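Local coordinates for uncharacterized protein (Pseudomonas aeruginosa, PDB 5BR9) that probably takes part in making the threonylcarbamoyl-adenosine (t6A) modification at position 37 of tRNA, as a TsaB-type member of the KAE1/TsaD family, at residues E20-A25 and R41-R46; R127-Y132 and W175-R180; L90-Q95 and E214-L219; L107-Y112 and L200-F205. One frame throughout, in Å; residues are numbered along the deposited sequence.

In the fold
Contacts 1, 3 and 4 bury most of the residues that meet in them, whereas contact 2 is partly open. Contacts 2 and 3 are both peripheral, their centres about 19 and 20 Å from that of the chain; contact 4 is the most central, at about 7 Å. Chemistry follows place: contact 2 is marked by a salt bridge, contact 3 packs alanines and an aromatic edge beside the second subunit, and both include a bridging water. Contact 1 sets an imidazole against strand carbonyls, and contact 4 is side-chain packing between helices. Contacts 1 and 4 touch directly through A25 and L200; contacts 1 and 3 both reach the second subunit.

Contact 1 (E20-A25 and R41-R46)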
loop_
_atom_site.group_PDB
_atom_site.type_symbol
_atom_site.label_atom_id
_atom_site.label_comp_id
_atom_site.label_asym_id
_atom_site.label_seq_id
_atom_site.Cartn_x
_atom_site.Cartn_y
_atom_site.Cartn_z
ATOM N N GLU A 20 4.749 -10.930 -10.401
ATOM C CA GLU A 20 4.257 -10.343 -11.646
ATOM C C GLU A 20 2.833 -10.848 -11.941
ATOM O O GLU A 20 2.119 -10.288 -12.778
ATOM C CB GLU A 20 5.201 -10.673 -12.808
ATOM C CG GLU A 20 5.205 -12.148 -13.204
ATOM C CD GLU A 20 6.156 -12.461 -14.354
ATOM O OE1 GLU A 20 6.519 -13.649 -14.511
ATOM O OE2 GLU A 20 6.542 -11.525 -15.096
ATOM N N ALA A 21 2.438 -11.913 -11.246
ATOM C CA ALA A 21 1.083 -12.446 -11.320
ATOM C C ALA A 21 0.168 -11.707 -10.347
ATOM O O ALA A 21 0.566 -11.372 -9.223
ATOM C CB ALA A 21 1.066 -13.947 -11.020
ATOM N N CYS A 22 -1.046 -11.430 -10.803
ATOM C CA CYS A 22 -2.071 -10.847 -9.967
ATOM C C CYS A 22 -3.259 -11.809 -9.932
ATOM O O CYS A 22 -3.766 -12.224 -10.977
ATOM C CB CYS A 22 -2.484 -9.471 -10.491
ATOM S SG CYS A 22 -3.624 -8.605 -9.394
ATOM N N SER A 23 -3.696 -12.214 -8.752
ATOM C CA SER A 23 -4.782 -13.178 -8.731
ATOM C C SER A 23 -5.713 -12.974 -7.547
ATOM O O SER A 23 -5.321 -12.418 -6.505
ATOM C CB SER A 23 -4.229 -14.607 -8.746
ATOM O OG SER A 23 -3.514 -14.896 -7.571
ATOM N N VAL A 24 -6.965 -13.380 -7.747
ATOM C CA VAL A 24 -8.007 -13.206 -6.753
ATOM C C VAL A 24 -8.826 -14.488 -6.696
ATOM O O VAL A 24 -8.981 -15.191 -7.688
ATOM C CB VAL A 24 -8.892 -11.975 -7.078
ATOM C CG1 VAL A 24 -8.044 -10.687 -7.121
ATOM C CG2 VAL A 24 -9.620 -12.171 -8.407
ATOM N N ALA A 25 -9.366 -14.800 -5.536
ATOM C CA ALA A 25 -10.141 -16.020 -5.418
ATOM C C ALA A 25 -11.231 -15.793 -4.397
ATOM O O ALA A 25 -11.129 -14.905 -3.541
ATOM C CB ALA A 25 -9.248 -17.209 -5.041
ATOM N N ARG A 41 3.832 -4.588 -13.122
ATOM C CA ARG A 41 3.785 -3.155 -12.802
ATOM C C ARG A 41 2.372 -2.547 -12.837
ATOM O O ARG A 41 2.198 -1.364 -12.539
ATOM C CB ARG A 41 4.712 -2.363 -13.739
ATOM N N LEU A 42 1.370 -3.344 -13.195
ATOM C CA LEU A 42 0.011 -2.824 -13.345
ATOM C C LEU A 42 -0.917 -3.329 -12.234
ATOM O O LEU A 42 -2.135 -3.330 -12.391
ATOM C CB LEU A 42 -0.556 -3.193 -14.722
ATOM N N HIS A 43 -0.336 -3.743 -11.112
ATOM C CA HIS A 43 -1.107 -4.345 -10.031
ATOM C C HIS A 43 -2.056 -3.343 -9.395
ATOM O O HIS A 43 -3.232 -3.633 -9.223
ATOM C CB HIS A 43 -0.187 -4.926 -8.955
ATOM C CG HIS A 43 0.622 -6.098 -9.418
ATOM N ND1 HIS A 43 0.125 -7.382 -9.442
ATOM C CD2 HIS A 43 1.898 -6.181 -9.866
ATOM C CE1 HIS A 43 1.056 -8.205 -9.888
ATOM N NE2 HIS A 43 2.141 -7.502 -10.151
ATOM N N ALA A 44 -1.535 -2.166 -9.061
ATOM C CA ALA A 44 -2.300 -1.115 -8.382
ATOM C C ALA A 44 -3.510 -0.646 -9.191
ATOM O O ALA A 44 -4.443 -0.049 -8.646
ATOM C CB ALA A 44 -1.396 0.078 -8.068
ATOM N N GLN A 45 -3.484 -0.904 -10.493
ATOM C CA GLN A 45 -4.573 -0.483 -11.347
ATOM C C GLN A 45 -5.482 -1.643 -11.689
ATOM O O GLN A 45 -6.615 -1.434 -12.112
ATOM C CB GLN A 45 -4.035 0.151 -12.626
ATOM C CG GLN A 45 -3.143 1.336 -12.390
ATOM C CD GLN A 45 -1.830 1.173 -13.104
ATOM O OE1 GLN A 45 -0.867 0.641 -12.543
ATOM N NE2 GLN A 45 -1.786 1.602 -14.362
ATOM N N ARG A 46 -4.998 -2.866 -11.510
ATOM C CA ARG A 46 -5.764 -4.006 -11.983
ATOM C C ARG A 46 -6.334 -4.872 -10.867
ATOM O O ARG A 46 -7.214 -5.682 -11.125
ATOM C CB ARG A 46 -4.911 -4.848 -12.930
ATOM C CG ARG A 46 -4.914 -4.303 -14.357
ATOM C CD ARG A 46 -5.519 -5.295 -15.364
ATOM N NE ARG A 46 -6.636 -6.079 -14.822
ATOM C CZ ARG A 46 -7.926 -5.739 -14.906
ATOM N NH1 ARG A 46 -8.291 -4.609 -15.511
ATOM N NH2 ARG A 46 -8.861 -6.534 -14.385
#
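Rotation about two bonds of H43 decides this contact: chi1 of -67° sets CG opposite the carbonyl carbon, and chi2 of -83° turns the imidazole so that its CE1 side faces the backbone of E20 and A21. On the strand side, C22 has SG opposite its own backbone N, which sends the sulfur along the ND1 side of the ring.

The closest approach is from H43 CE1 to A21 O, 3.3 Å, with the oxygen at the ring edge and near its plane. An electron-poor C-H pointing at a carbonyl oxygen would be mildly attractive, although the geometry gives no conventional hydrogen bond. The carbonyl carbon of A21 and CA of E20 also lie in the ring plane, the latter 3.8 Å from H43 NE2. C22 CB comes in obliquely, 3.5 Å from H43 ND1. The sulfur follows at the edge, with C22 SG 5.0 Å from the H43 ring centroid and 79° off its normal.

The fold here is the first sheet of an actin-like (ASKHA) domain. Strand 21-28 is its second strand in chain order and pairs antiparallel with 31-38, the backbone of C22 bonding to E37, before the chain turns into helix 43-58. L42 occupies the N-cap position, so H43 belongs to the first helical turn. C22 also packs on L47 and M50 of that helix, and T17 touches both C22 and H43. A44 O accepts a hydrogen bond from Q88 of the second subunit. H43 ND1 is buried beside C22 with no polar partner in the model.

Contact 2 (R127-Y132 and W175-R180); sequences RMDEVY and WGYVER
D129 and R180 form an end-on, two-pronged salt bridge, NH1 and NH2 of the arginine each reaching a different carboxylate oxygen. They join the loop leading into strand 131-139, in the second sheet of the actin-like fold, to the 3-10 segment that lies between strands 168-171 and 187-189. The carboxylate and guanidinium planes are 44° apart, so the fork is twisted and its two bonds differ. R180 NH1 to D129 OD1 is 2.7 Å, on the syn lone pair, whereas R180 NH2 to D129 OD2 is 3.0 Å, also from the syn side but 34° out of the carboxylate plane. Both oxygens stay close to the plane of the guanidinium. A bend at chi3 (57°) brings that group round to the aspartate. R180 NE forms a salt bridge with E155, so the guanidinium is held by two acids, which should fix its orientation.

V131 and Y177 lie alongside, pointing opposite ways. The methyl V131 CG1 lies 3.6 Å from Y177 CD2, approaching the ring obliquely. D125 touches the same tyrosine. At the far end of the ring a water sits in its plane, 2.8 Å from Y177 OH, and donates to D129 OD1 at 3.0 Å.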
loop_
_atom_site.group_PDB
_atom_site.type_symbol
_atom_site.label_atom_id
_atom_site.label_comp_id
_atom_site.label_asym_id
_atom_site.label_seq_id
_atom_site.Cartn_x
_atom_site.Cartn_y
_atom_site.Cartn_z
ATOM N N ARG A 127 16.448 -10.519 -2.781
ATOM C CA ARG A 127 17.497 -9.646 -3.295
ATOM C C ARG A 127 18.862 -10.122 -2.778
ATOM O O ARG A 127 18.953 -10.842 -1.776
ATOM C CB ARG A 127 17.230 -8.196 -2.882
ATOM N N MET A 128 19.914 -9.747 -3.487
ATOM C CA MET A 128 21.276 -9.773 -2.951
ATOM C C MET A 128 21.818 -11.170 -2.648
ATOM O O MET A 128 22.335 -11.436 -1.564
ATOM C CB MET A 128 21.354 -8.889 -1.698
ATOM C CG MET A 128 21.086 -7.414 -1.984
ATOM S SD MET A 128 21.842 -6.840 -3.540
ATOM C CE MET A 128 20.382 -6.383 -4.478
ATOM N N ASP A 129 21.717 -12.043 -3.638
ATOM C CA ASP A 129 22.350 -13.358 -3.609
ATOM C C ASP A 129 21.820 -14.223 -2.477
ATOM O O ASP A 129 22.541 -15.059 -1.937
ATOM C CB ASP A 129 23.879 -13.235 -3.495
ATOM C CG ASP A 129 24.592 -14.459 -4.038
ATOM O OD1 ASP A 129 24.000 -15.112 -4.925
ATOM O OD2 ASP A 129 25.728 -14.779 -3.588
ATOM N N GLU A 130 20.550 -14.034 -2.140
ATOM C CA GLU A 130 19.897 -14.881 -1.155
ATOM C C GLU A 130 18.531 -15.338 -1.653
ATOM O O GLU A 130 17.982 -14.774 -2.601
ATOM C CB GLU A 130 19.727 -14.157 0.179
ATOM C CG GLU A 130 21.045 -13.796 0.858
ATOM C CD GLU A 130 20.823 -13.194 2.226
ATOM O OE1 GLU A 130 19.994 -12.263 2.351
ATOM O OE2 GLU A 130 21.482 -13.657 3.174
ATOM N N VAL A 131 17.989 -16.359 -0.997
ATOM C CA VAL A 131 16.645 -16.827 -1.275
ATOM C C VAL A 131 15.841 -16.926 -0.001
ATOM O O VAL A 131 16.368 -17.273 1.059
ATOM C CB VAL A 131 16.651 -18.204 -2.012
ATOM C CG1 VAL A 131 17.314 -18.105 -3.374
ATOM C CG2 VAL A 131 17.371 -19.255 -1.161
ATOM N N TYR A 132 14.542 -16.678 -0.130
ATOM C CA TYR A 132 13.599 -17.013 0.901
ATOM C C TYR A 132 13.322 -18.504 0.821
ATOM O O TYR A 132 13.207 -19.054 -0.276
ATOM C CB TYR A 132 12.323 -16.212 0.725
ATOM C CG TYR A 132 12.491 -14.714 0.855
ATOM C CD1 TYR A 132 12.756 -14.125 2.090
ATOM C CD2 TYR A 132 12.413 -13.889 -0.258
ATOM C CE1 TYR A 132 12.901 -12.746 2.215
ATOM C CE2 TYR A 132 12.563 -12.512 -0.141
ATOM C CZ TYR A 132 12.815 -11.945 1.095
ATOM O OH TYR A 132 12.959 -10.572 1.204
ATOM N N TRP A 175 14.637 -21.633 -6.876
ATOM C CA TRP A 175 15.284 -22.827 -7.374
ATOM C C TRP A 175 16.152 -22.549 -8.590
ATOM O O TRP A 175 16.856 -23.447 -9.057
ATOM C CB TRP A 175 14.236 -23.912 -7.652
ATOM C CG TRP A 175 13.782 -24.487 -6.333
ATOM C CD1 TRP A 175 12.669 -24.135 -5.616
ATOM C CD2 TRP A 175 14.479 -25.455 -5.540
ATOM N NE1 TRP A 175 12.622 -24.840 -4.436
ATOM C CE2 TRP A 175 13.725 -25.654 -4.362
ATOM C CE3 TRP A 175 15.671 -26.173 -5.707
ATOM C CZ2 TRP A 175 14.118 -26.549 -3.365
ATOM C CZ3 TRP A 175 16.055 -27.076 -4.716
ATOM C CH2 TRP A 175 15.283 -27.247 -3.559
ATOM N N GLY A 176 16.161 -21.292 -9.053
ATOM C CA GLY A 176 17.158 -20.856 -10.020
ATOM C C GLY A 176 18.564 -21.037 -9.462
ATOM O O GLY A 176 19.517 -21.198 -10.212
ATOM N N TYR A 177 18.682 -21.105 -8.136
ATOM C CA TYR A 177 19.979 -21.284 -7.482
ATOM C C TYR A 177 20.288 -22.744 -7.093
ATOM O O TYR A 177 21.144 -22.991 -6.247
ATOM C CB TYR A 177 20.069 -20.420 -6.214
ATOM C CG TYR A 177 20.073 -18.919 -6.411
ATOM C CD1 TYR A 177 21.270 -18.215 -6.434
ATOM C CD2 TYR A 177 18.889 -18.204 -6.558
ATOM C CE1 TYR A 177 21.294 -16.859 -6.601
ATOM C CE2 TYR A 177 18.904 -16.843 -6.731
ATOM C CZ TYR A 177 20.112 -16.171 -6.749
ATOM O OH TYR A 177 20.147 -14.806 -6.918
ATOM N N VAL A 178 19.606 -23.706 -7.706
ATOM C CA VAL A 178 19.734 -25.106 -7.295
ATOM C C VAL A 178 21.195 -25.633 -7.329
ATOM O O VAL A 178 21.609 -26.401 -6.449
ATOM C CB VAL A 178 18.792 -26.008 -8.149
ATOM C CG1 VAL A 178 19.133 -25.928 -9.644
ATOM C CG2 VAL A 178 18.820 -27.433 -7.643
ATOM N N GLU A 179 21.986 -25.198 -8.306
ATOM C CA GLU A 179 23.337 -25.744 -8.474
ATOM C C GLU A 179 24.251 -25.326 -7.326
ATOM O O GLU A 179 25.329 -25.889 -7.168
ATOM C CB GLU A 179 23.934 -25.314 -9.820
ATOM C CG GLU A 179 23.185 -25.914 -11.000
ATOM C CD GLU A 179 23.911 -25.771 -12.325
ATOM O OE1 GLU A 179 24.989 -25.143 -12.351
ATOM O OE2 GLU A 179 23.375 -26.263 -13.349
ATOM N N ARG A 180 23.810 -24.352 -6.524
ATOM C CA ARG A 180 24.570 -23.873 -5.364
ATOM C C ARG A 180 24.059 -24.401 -4.012
ATOM O O ARG A 180 24.637 -24.108 -2.962
ATOM C CB ARG A 180 24.566 -22.338 -5.334
ATOM C CG ARG A 180 25.477 -21.698 -6.389
ATOM C CD ARG A 180 25.318 -20.172 -6.430
ATOM N NE ARG A 180 25.578 -19.554 -5.130
ATOM C CZ ARG A 180 25.382 -18.266 -4.858
ATOM N NH1 ARG A 180 24.921 -17.450 -5.799
ATOM N NH2 ARG A 180 25.640 -17.792 -3.644
HETATM O O HOH W 1 22.666 -13.648 -7.227
#

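Contact 3 (L90-Q95 and E214-L219); sequences LAFALQ and EAEQAL
The phenyl ring of F92 meets the loop mainly by its edge: E216 CG lies in the ring plane, 3.6 Å from F92 CE1, and A215 CB also sits at the rim, near the plane. E216 OE1 approaches obliquely, 3.4 Å from F92 CE1, and the carboxylate plane stands 75° from the ring. The glutamate chain runs roughly perpendicular to that of F92, and it is the bend of E216 at chi2 (103°) that folds the carboxylate back beside CD1 and CE1. The same OE1 has a long, weak ion pair with R52 of the second subunit, but E216 is poorly ordered and its exact pose deserves caution.

Firmer evidence comes from the backbone-proximal atoms. A215 CB points at the helix and lies 3.7 Å from F92 N and 3.8 Å from F92 CB, with A91 CB a little farther off at 4.2 Å. The short side chain of A215, facing the helix backbone, allows the main chains to come close, the CA atoms of F92 and A215 being 5.3 Å apart.

Here the last turn of helix 77-94, in the first sheet's half of the actin-like fold, receives the loop that follows helix 196-208, which makes a type I beta turn from E214 to Q217. Farther along, L219 packs on I84 and Q88 of the same helix and on V98.

The second subunit packs close by: L90 of that chain touches F92, its L48 touches A215, and the two A93 residues meet. Between helix and turn, a water accepts from A215 N at 3.0 Å and donates to A91 O in a weak bond of 3.3 Å.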
loop_
_atom_site.group_PDB
_atom_site.type_symbol
_atom_site.label_atom_id
_atom_site.label_comp_id
_atom_site.label_asym_id
_atom_site.label_seq_id
_atom_site.Cartn_x
_atom_site.Cartn_y
_atom_site.Cartn_z
ATOM N N LEU A 90 -9.977 -2.288 2.754
ATOM C CA LEU A 90 -11.187 -3.055 2.502
ATOM C C LEU A 90 -11.740 -3.514 3.838
ATOM O O LEU A 90 -12.923 -3.334 4.131
ATOM C CB LEU A 90 -10.907 -4.263 1.597
ATOM C CG LEU A 90 -10.578 -4.058 0.123
ATOM C CD1 LEU A 90 -10.272 -5.396 -0.492
ATOM C CD2 LEU A 90 -11.747 -3.405 -0.621
ATOM N N ALA A 91 -10.850 -4.081 4.650
ATOM C CA ALA A 91 -11.230 -4.731 5.885
ATOM C C ALA A 91 -11.697 -3.739 6.931
ATOM O O ALA A 91 -12.628 -4.019 7.672
ATOM C CB ALA A 91 -10.073 -5.557 6.418
ATOM N N PHE A 92 -11.076 -2.567 6.967
ATOM C CA PHE A 92 -11.476 -1.516 7.906
ATOM C C PHE A 92 -12.886 -1.006 7.582
ATOM O O PHE A 92 -13.697 -0.726 8.476
ATOM C CB PHE A 92 -10.478 -0.381 7.860
ATOM C CG PHE A 92 -10.766 0.752 8.813
ATOM C CD1 PHE A 92 -10.255 0.742 10.101
ATOM C CD2 PHE A 92 -11.500 1.843 8.399
ATOM C CE1 PHE A 92 -10.475 1.801 10.957
ATOM C CE2 PHE A 92 -11.741 2.901 9.254
ATOM C CZ PHE A 92 -11.225 2.878 10.538
ATOM N N ALA A 93 -13.157 -0.841 6.292
ATOM C CA ALA A 93 -14.450 -0.336 5.859
ATOM C C ALA A 93 -15.571 -1.350 6.084
ATOM O O ALA A 93 -16.668 -0.965 6.475
ATOM C CB ALA A 93 -14.387 0.064 4.408
ATOM N N LEU A 94 -15.293 -2.637 5.856
ATOM C CA LEU A 94 -16.304 -3.682 6.035
ATOM C C LEU A 94 -16.445 -4.033 7.511
ATOM O O LEU A 94 -17.499 -4.512 7.944
ATOM C CB LEU A 94 -15.961 -4.959 5.239
ATOM C CG LEU A 94 -15.944 -4.927 3.707
ATOM C CD1 LEU A 94 -15.334 -6.207 3.144
ATOM C CD2 LEU A 94 -17.352 -4.662 3.097
ATOM N N GLN A 95 -15.373 -3.770 8.264
ATOM C CA GLN A 95 -15.206 -4.195 9.661
ATOM C C GLN A 95 -15.133 -5.708 9.720
ATOM O O GLN A 95 -15.857 -6.359 10.468
ATOM C CB GLN A 95 -16.322 -3.650 10.562
ATOM C CG GLN A 95 -16.462 -2.132 10.463
ATOM C CD GLN A 95 -17.377 -1.545 11.511
ATOM O OE1 GLN A 95 -18.163 -2.259 12.148
ATOM N NE2 GLN A 95 -17.286 -0.235 11.702
ATOM N N GLU A 214 -8.027 -7.736 13.193
ATOM C CA GLU A 214 -8.766 -6.568 12.726
ATOM C C GLU A 214 -7.777 -5.563 12.120
ATOM O O GLU A 214 -6.585 -5.569 12.441
ATOM C CB GLU A 214 -9.619 -5.934 13.838
ATOM C CG GLU A 214 -8.870 -5.339 15.020
ATOM C CD GLU A 214 -9.797 -4.587 15.979
ATOM O OE1 GLU A 214 -10.578 -3.726 15.516
ATOM O OE2 GLU A 214 -9.752 -4.867 17.195
ATOM N N ALA A 215 -8.288 -4.733 11.217
ATOM C CA ALA A 215 -7.475 -3.847 10.391
ATOM C C ALA A 215 -6.626 -2.855 11.189
ATOM O O ALA A 215 -5.502 -2.562 10.797
ATOM C CB ALA A 215 -8.378 -3.092 9.411
ATOM N N GLU A 216 -7.155 -2.354 12.303
ATOM C CA GLU A 216 -6.435 -1.405 13.158
ATOM C C GLU A 216 -5.337 -2.072 13.993
ATOM O O GLU A 216 -4.491 -1.394 14.578
ATOM C CB GLU A 216 -7.400 -0.690 14.110
ATOM C CG GLU A 216 -8.533 0.069 13.443
ATOM C CD GLU A 216 -9.856 -0.678 13.521
ATOM O OE1 GLU A 216 -10.888 -0.023 13.797
ATOM O OE2 GLU A 216 -9.859 -1.915 13.311
ATOM N N GLN A 217 -5.369 -3.397 14.063
ATOM C CA GLN A 217 -4.493 -4.142 14.961
ATOM C C GLN A 217 -3.141 -4.328 14.290
ATOM O O GLN A 217 -3.066 -4.355 13.064
ATOM C CB GLN A 217 -5.133 -5.491 15.330
ATOM C CG GLN A 217 -4.336 -6.357 16.261
ATOM C CD GLN A 217 -4.997 -7.699 16.495
ATOM O OE1 GLN A 217 -6.210 -7.776 16.633
ATOM N NE2 GLN A 217 -4.196 -8.767 16.536
ATOM N N ALA A 218 -2.080 -4.428 15.092
ATOM C CA ALA A 218 -0.739 -4.612 14.551
ATOM C C ALA A 218 -0.691 -5.897 13.743
ATOM O O ALA A 218 -1.134 -6.967 14.184
ATOM C CB ALA A 218 0.316 -4.624 15.667
ATOM N N LEU A 219 -0.144 -5.772 12.547
ATOM C CA LEU A 219 -0.176 -6.837 11.565
ATOM C C LEU A 219 1.041 -7.741 11.692
ATOM O O LEU A 219 2.179 -7.249 11.721
ATOM C CB LEU A 219 -0.245 -6.236 10.163
ATOM C CG LEU A 219 -1.047 -6.912 9.071
ATOM C CD1 LEU A 219 -2.341 -7.481 9.634
ATOM C CD2 LEU A 219 -1.331 -5.868 8.012
HETATM O O HOH W 2 -11.105 -5.088 10.376
#

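Contact 4 (L107-Y112 and L200-F205)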
loop_
_atom_site.group_PDB
_atom_site.type_symbol
_atom_site.label_atom_id
_atom_site.label_comp_id
_atom_site.label_asym_id
_atom_site.label_seq_id
_atom_site.Cartn_x
_atom_site.Cartn_y
_atom_site.Cartn_z
ATOM N N LEU A 107 2.862 -21.323 -2.383
ATOM C CA LEU A 107 3.602 -22.130 -3.357
ATOM C C LEU A 107 3.515 -23.621 -3.042
ATOM O O LEU A 107 3.401 -24.441 -3.933
ATOM C CB LEU A 107 5.073 -21.753 -3.360
ATOM C CG LEU A 107 5.567 -20.572 -4.160
ATOM C CD1 LEU A 107 7.094 -20.519 -3.972
ATOM C CD2 LEU A 107 5.168 -20.745 -5.614
ATOM N N ALA A 108 3.676 -23.952 -1.765
ATOM C CA ALA A 108 3.666 -25.332 -1.318
ATOM C C ALA A 108 2.287 -25.926 -1.574
ATOM O O ALA A 108 2.173 -27.013 -2.129
ATOM C CB ALA A 108 4.027 -25.416 0.148
ATOM N N GLN A 109 1.247 -25.180 -1.203
ATOM C CA GLN A 109 -0.117 -25.641 -1.385
ATOM C C GLN A 109 -0.390 -25.809 -2.878
ATOM O O GLN A 109 -1.044 -26.778 -3.291
ATOM C CB GLN A 109 -1.129 -24.670 -0.774
ATOM C CG GLN A 109 -2.527 -25.276 -0.645
ATOM C CD GLN A 109 -2.581 -26.308 0.464
ATOM O OE1 GLN A 109 -1.840 -26.212 1.437
ATOM N NE2 GLN A 109 -3.441 -27.304 0.318
ATOM N N ARG A 110 0.120 -24.884 -3.692
ATOM C CA ARG A 110 -0.062 -25.017 -5.141
ATOM C C ARG A 110 0.646 -26.240 -5.709
ATOM O O ARG A 110 0.083 -26.970 -6.533
ATOM C CB ARG A 110 0.429 -23.775 -5.877
ATOM C CG ARG A 110 0.282 -23.903 -7.388
ATOM C CD ARG A 110 0.433 -22.582 -8.089
ATOM N NE ARG A 110 0.121 -22.706 -9.511
ATOM C CZ ARG A 110 0.239 -21.720 -10.393
ATOM N NH1 ARG A 110 0.660 -20.522 -10.003
ATOM N NH2 ARG A 110 -0.068 -21.931 -11.661
ATOM N N ALA A 111 1.875 -26.479 -5.258
ATOM C CA ALA A 111 2.626 -27.628 -5.752
ATOM C C ALA A 111 1.927 -28.926 -5.322
ATOM O O ALA A 111 1.922 -29.920 -6.048
ATOM C CB ALA A 111 4.062 -27.582 -5.267
ATOM N N TYR A 112 1.346 -28.905 -4.130
ATOM C CA TYR A 112 0.581 -30.043 -3.665
ATOM C C TYR A 112 -0.623 -30.284 -4.580
ATOM O O TYR A 112 -0.834 -31.398 -5.052
ATOM C CB TYR A 112 0.118 -29.838 -2.226
ATOM C CG TYR A 112 -0.949 -30.835 -1.844
ATOM C CD1 TYR A 112 -0.653 -32.199 -1.761
ATOM C CD2 TYR A 112 -2.266 -30.428 -1.610
ATOM C CE1 TYR A 112 -1.636 -33.129 -1.439
ATOM C CE2 TYR A 112 -3.265 -31.365 -1.283
ATOM C CZ TYR A 112 -2.932 -32.708 -1.195
ATOM O OH TYR A 112 -3.892 -33.638 -0.869
ATOM N N LEU A 200 -6.478 -19.217 -0.999
ATOM C CA LEU A 200 -7.844 -19.432 -0.520
ATOM C C LEU A 200 -7.958 -20.729 0.295
ATOM O O LEU A 200 -8.565 -20.739 1.365
ATOM C CB LEU A 200 -8.814 -19.447 -1.708
ATOM C CG LEU A 200 -10.301 -19.502 -1.377
ATOM C CD1 LEU A 200 -10.743 -18.274 -0.589
ATOM C CD2 LEU A 200 -11.116 -19.635 -2.667
ATOM N N SER A 201 -7.348 -21.808 -0.182
ATOM C CA SER A 201 -7.293 -23.055 0.593
ATOM C C SER A 201 -6.688 -22.834 1.983
ATOM O O SER A 201 -7.279 -23.217 3.011
ATOM C CB SER A 201 -6.477 -24.115 -0.149
ATOM O OG SER A 201 -7.048 -24.376 -1.418
ATOM N N LEU A 202 -5.528 -22.190 2.011
ATOM C CA LEU A 202 -4.817 -21.920 3.266
ATOM C C LEU A 202 -5.633 -21.003 4.194
ATOM O O LEU A 202 -5.709 -21.249 5.403
ATOM C CB LEU A 202 -3.427 -21.317 2.965
ATOM C CG LEU A 202 -2.478 -22.329 2.299
ATOM C CD1 LEU A 202 -1.157 -21.705 1.781
ATOM C CD2 LEU A 202 -2.172 -23.457 3.276
ATOM N N ALA A 203 -6.260 -19.970 3.627
ATOM C CA ALA A 203 -7.130 -19.083 4.396
ATOM C C ALA A 203 -8.288 -19.852 5.062
ATOM O O ALA A 203 -8.656 -19.559 6.202
ATOM C CB ALA A 203 -7.678 -17.988 3.507
ATOM N N GLY A 204 -8.859 -20.823 4.347
ATOM C CA GLY A 204 -9.898 -21.679 4.916
ATOM C C GLY A 204 -9.457 -22.415 6.180
ATOM O O GLY A 204 -10.171 -22.431 7.188
ATOM N N PHE A 205 -8.259 -22.996 6.146
ATOM C CA PHE A 205 -7.736 -23.677 7.324
ATOM C C PHE A 205 -7.501 -22.665 8.454
ATOM O O PHE A 205 -7.864 -22.909 9.606
ATOM C CB PHE A 205 -6.443 -24.449 6.995
ATOM C CG PHE A 205 -6.667 -25.655 6.104
ATOM C CD1 PHE A 205 -7.248 -26.819 6.615
ATOM C CD2 PHE A 205 -6.300 -25.626 4.761
ATOM C CE1 PHE A 205 -7.468 -27.921 5.799
ATOM C CE2 PHE A 205 -6.517 -26.729 3.937
ATOM C CZ PHE A 205 -7.092 -27.882 4.451
#
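Q109 and L202 lie side by side with their chains heading in opposite senses, touching along most of the glutamine's length. Near its root, Q109 CB lies 3.9 Å from L202 CD1. At its end, Q109 OE1 is 3.3 Å from the other methyl, L202 CD2. S201 adds a looser contact through its methylene, with S201 CB 4.1 Å from Q109 CG. With chi1 at -166° and chi2 at 73°, the glutamine leaves its helix and then bends, which lays the amide beside the leucine.

That amide is fixed by bonds outside the helix pair. Q109 OE1 accepts from the backbone N of M143, and NE2 donates to the carbonyl of G141, so both polar atoms are satisfied although the residue is buried. Holding both ends of the amide should restrict its rotation and keep OE1 against the leucine methyl. D198, one turn before S201 and L202, also touches Q109.

In the actin-like fold, helix 103-115 follows strand 98-101 of the first sheet, yet A108 packs on Y136 and M143 of the second. Helix 196-208 comes after strand 187-189 of the second sheet, and its L200 packs back on A25 of strand 21-28 in the first.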